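PDB 4TQJ: lectin 2 from Agrocybe aegerita, which specifically recognises non-reducing terminal N-acetylglucosamine as a sugar-binding lectin with a beta-propeller fold. Local coordinates for residues A[36-41]-A[377-382]. The protein carries 1 engineered substitution. Numbering follows the deposited sequence.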
ATOM      1  N   VAL A  36      -7.920  -7.032   4.719  1.00 14.28           N
ATOM      2  CA  VAL A  36      -8.765  -7.612   5.771  1.00 16.05           C
ATOM      3  C   VAL A  36      -9.725  -8.680   5.258  1.00 17.03           C
ATOM      4  O   VAL A  36     -10.130  -9.571   5.996  1.00 21.51           O
ATOM      5  CB  VAL A  36      -9.583  -6.527   6.504  1.00 16.36           C
ATOM      6  CG1 VAL A  36      -8.644  -5.573   7.261  1.00 15.96           C
ATOM      7  CG2 VAL A  36     -10.474  -5.767   5.515  1.00 18.45           C
ATOM      8  N   ASN A  37     -10.096  -8.572   3.994  1.00 15.76           N
ATOM      9  CA  ASN A  37     -10.980  -9.540   3.381  1.00 21.47           C
ATOM     10  C   ASN A  37     -10.304 -10.065   2.126  1.00 21.09           C
ATOM     11  O   ASN A  37     -10.609  -9.634   1.019  1.00 22.75           O
ATOM     12  CB  ASN A  37     -12.318  -8.889   3.044  1.00 18.85           C
ATOM     13  CG  ASN A  37     -13.339  -9.879   2.530  1.00 25.60           C
ATOM     14  OD1 ASN A  37     -13.190 -11.093   2.689  1.00 23.96           O
ATOM     15  ND2 ASN A  37     -14.397  -9.359   1.916  1.00 26.24           N
ATOM     16  N   LEU A  38      -9.352 -10.974   2.315  1.00 18.15           N
ATOM     17  CA  LEU A  38      -8.566 -11.471   1.193  1.00 19.02           C
ATOM     18  C   LEU A  38      -9.481 -12.190   0.221  1.00 19.06           C
ATOM     19  O   LEU A  38     -10.135 -13.163   0.583  1.00 25.49           O
ATOM     20  CB  LEU A  38      -7.458 -12.412   1.664  1.00 17.30           C
ATOM     21  CG  LEU A  38      -6.672 -13.113   0.546  1.00 25.13           C
ATOM     22  CD1 LEU A  38      -5.916 -12.097  -0.301  1.00 19.92           C
ATOM     23  CD2 LEU A  38      -5.717 -14.168   1.106  1.00 23.44           C
ATOM     24  N   GLN A  39      -9.537 -11.694  -1.006  1.00 19.16           N
ATOM     25  CA  GLN A  39     -10.360 -12.309  -2.034  1.00 26.09           C
ATOM     26  C   GLN A  39      -9.653 -12.232  -3.386  1.00 21.11           C
ATOM     27  O   GLN A  39      -9.236 -11.167  -3.813  1.00 21.25           O
ATOM     28  CB  GLN A  39     -11.734 -11.641  -2.100  1.00 24.93           C
ATOM     29  CG  GLN A  39     -12.602 -11.831  -0.846  1.00 27.08           C
ATOM     30  CD  GLN A  39     -12.875 -13.298  -0.495  1.00 34.30           C
ATOM     31  OE1 GLN A  39     -12.660 -14.204  -1.309  1.00 32.30           O
ATOM     32  NE2 GLN A  39     -13.354 -13.532   0.729  1.00 29.29           N
ATOM     33  N   PRO A  40      -9.512 -13.375  -4.060  1.00 22.35           N
ATOM     34  CA  PRO A  40      -8.795 -13.399  -5.337  1.00 22.08           C
ATOM     35  C   PRO A  40      -9.531 -12.516  -6.337  1.00 23.67           C
ATOM     36  O   PRO A  40     -10.753 -12.591  -6.419  1.00 27.40           O
ATOM     37  CB  PRO A  40      -8.897 -14.864  -5.762  1.00 24.15           C
ATOM     38  CG  PRO A  40     -10.176 -15.346  -5.139  1.00 28.25           C
ATOM     39  CD  PRO A  40     -10.250 -14.625  -3.808  1.00 28.68           C
ATOM     40  N   PHE A  41      -8.796 -11.681  -7.065  1.00 19.86           N
ATOM     41  CA  PHE A  41      -9.389 -10.761  -8.023  1.00 21.85           C
ATOM     42  C   PHE A  41      -8.812 -11.009  -9.411  1.00 21.25           C
ATOM     43  O   PHE A  41      -7.618 -10.826  -9.640  1.00 20.35           O
ATOM     44  CB  PHE A  41      -9.131  -9.319  -7.574  1.00 24.94           C
ATOM     45  CG  PHE A  41      -9.586  -8.281  -8.555  1.00 27.30           C
ATOM     46  CD1 PHE A  41      -8.706  -7.305  -9.005  1.00 34.28           C
ATOM     47  CD2 PHE A  41     -10.896  -8.265  -9.015  1.00 33.22           C
ATOM     48  CE1 PHE A  41      -9.125  -6.329  -9.905  1.00 31.15           C
ATOM     49  CE2 PHE A  41     -11.322  -7.298  -9.923  1.00 31.37           C
ATOM     50  CZ  PHE A  41     -10.437  -6.335 -10.368  1.00 32.42           C
ATOM     51  N   ALA A 377      -5.967 -21.111   8.769  1.00 28.57           N
ATOM     52  CA  ALA A 377      -6.493 -21.171   7.412  1.00 24.55           C
ATOM     53  C   ALA A 377      -6.838 -19.764   6.965  1.00 28.34           C
ATOM     54  O   ALA A 377      -7.737 -19.138   7.518  1.00 33.25           O
ATOM     55  CB  ALA A 377      -7.730 -22.061   7.360  1.00 34.60           C
ATOM     56  N   LEU A 378      -6.121 -19.263   5.969  1.00 26.49           N
ATOM     57  CA  LEU A 378      -6.335 -17.916   5.465  1.00 31.76           C
ATOM     58  C   LEU A 378      -7.361 -17.899   4.330  1.00 33.48           C
ATOM     59  O   LEU A 378      -8.200 -16.999   4.272  1.00 35.53           O
ATOM     60  CB  LEU A 378      -4.999 -17.303   5.019  1.00 30.05           C
ATOM     61  CG  LEU A 378      -4.918 -16.030   4.170  1.00 28.02           C
ATOM     62  CD1 LEU A 378      -5.391 -14.794   4.924  1.00 28.96           C
ATOM     63  CD2 LEU A 378      -3.476 -15.838   3.721  1.00 26.58           C
ATOM     64  N   THR A 379      -7.293 -18.883   3.435  1.00 26.36           N
ATOM     65  CA  THR A 379      -8.256 -18.993   2.325  1.00 28.73           C
ATOM     66  C   THR A 379      -8.145 -20.321   1.544  1.00 30.43           C
ATOM     67  O   THR A 379      -7.089 -20.954   1.527  1.00 26.05           O
ATOM     68  CB  THR A 379      -8.129 -17.809   1.334  1.00 28.50           C
ATOM     69  OG1 THR A 379      -9.081 -17.959   0.275  1.00 28.51           O
ATOM     70  CG2 THR A 379      -6.732 -17.749   0.739  1.00 29.63           C
ATOM     71  N   ASN A 380      -9.241 -20.744   0.915  1.00 26.69           N
ATOM     72  CA  ASN A 380      -9.211 -21.906   0.025  1.00 29.08           C
ATOM     73  C   ASN A 380      -8.525 -21.572  -1.286  1.00 27.69           C
ATOM     74  O   ASN A 380      -8.046 -22.453  -1.988  1.00 28.50           O
ATOM     75  CB  ASN A 380     -10.622 -22.422  -0.283  1.00 30.12           C
ATOM     76  CG  ASN A 380     -11.273 -23.106   0.901  1.00 35.39           C
ATOM     77  OD1 ASN A 380     -10.609 -23.766   1.700  1.00 44.43           O
ATOM     78  ND2 ASN A 380     -12.587 -22.952   1.018  1.00 40.08           N
ATOM     79  N   ASP A 381      -8.486 -20.287  -1.617  1.00 29.35           N
ATOM     80  CA  ASP A 381      -7.929 -19.838  -2.890  1.00 23.38           C
ATOM     81  C   ASP A 381      -6.402 -19.990  -2.932  1.00 21.73           C
ATOM     82  O   ASP A 381      -5.740 -20.001  -1.892  1.00 23.05           O
ATOM     83  CB  ASP A 381      -8.331 -18.378  -3.145  1.00 29.64           C
ATOM     84  CG  ASP A 381      -9.843 -18.157  -3.043  1.00 32.51           C
ATOM     85  OD1 ASP A 381     -10.618 -18.936  -3.646  1.00 31.16           O
ATOM     86  OD2 ASP A 381     -10.260 -17.207  -2.345  1.00 33.84           O
ATOM     87  N   PHE A 382      -5.873 -20.106  -4.147  1.00 17.24           N
ATOM     88  CA  PHE A 382      -4.443 -20.273  -4.435  1.00 21.64           C
ATOM     89  C   PHE A 382      -3.874 -21.656  -4.130  1.00 21.12           C
ATOM     90  O   PHE A 382      -2.770 -21.979  -4.569  1.00 19.86           O
ATOM     91  CB  PHE A 382      -3.585 -19.167  -3.802  1.00 21.72           C
ATOM     92  CG  PHE A 382      -3.948 -17.787  -4.267  1.00 19.32           C
ATOM     93  CD1 PHE A 382      -3.630 -17.368  -5.548  1.00 22.31           C
ATOM     94  CD2 PHE A 382      -4.628 -16.924  -3.434  1.00 18.44           C
ATOM     95  CE1 PHE A 382      -3.973 -16.107  -5.984  1.00 19.80           C
ATOM     96  CE2 PHE A 382      -4.975 -15.661  -3.864  1.00 23.16           C
ATOM     97  CZ  PHE A 382      -4.641 -15.253  -5.136  1.00 19.15           C
TER
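L38 and P40 face T379 and D381 with their backbones well apart, CA to CA 7.6 Å for L38–T379 and 6.9 Å for P40–D381, and no hydrogen bond joins 36-41 to 377-382; side chains alone bridge the gap. L38 reaches over with one methyl: CG lies anti to the backbone N (chi1 173°), and CD2 comes to 3.7 Å from L378 CG. The same methyl touches T379 CG2, so the L38 side chain, crossing both L378 and T379 at about a right angle, sets this one methyl against the two of them.

The second point of touch is polar against apolar. The D381 side chain crosses P40 at about a right angle, and its OD2 lies 3.0 Å from P40 CD and 3.4 Å from P40 CG. T379 turns the loop that presents this carboxylate: its OG1 accepts the backbone N of D381 at 3.1 Å and 164°, an ST turn. Q39 OE1 only nears D381 OD2, at 4.0 Å, while Q39 NE2 bonds N37 OD1 within its own loop. P40 CB meets the F382 ring obliquely, 4.3 Å from CZ.

Chain topology, all strand and loop with four-stranded antiparallel sheets, matches a beta-propeller, and this contact joins adjacent blades at the rim. The loop leading into strand 41-44 meets the end of strand 376-379, where L378 and T379 form a classic bulge opposite T361. P40 and F382 both pack on V30 of strand 28-32, F382 also meets W389, and V36 of the second subunit packs on L378.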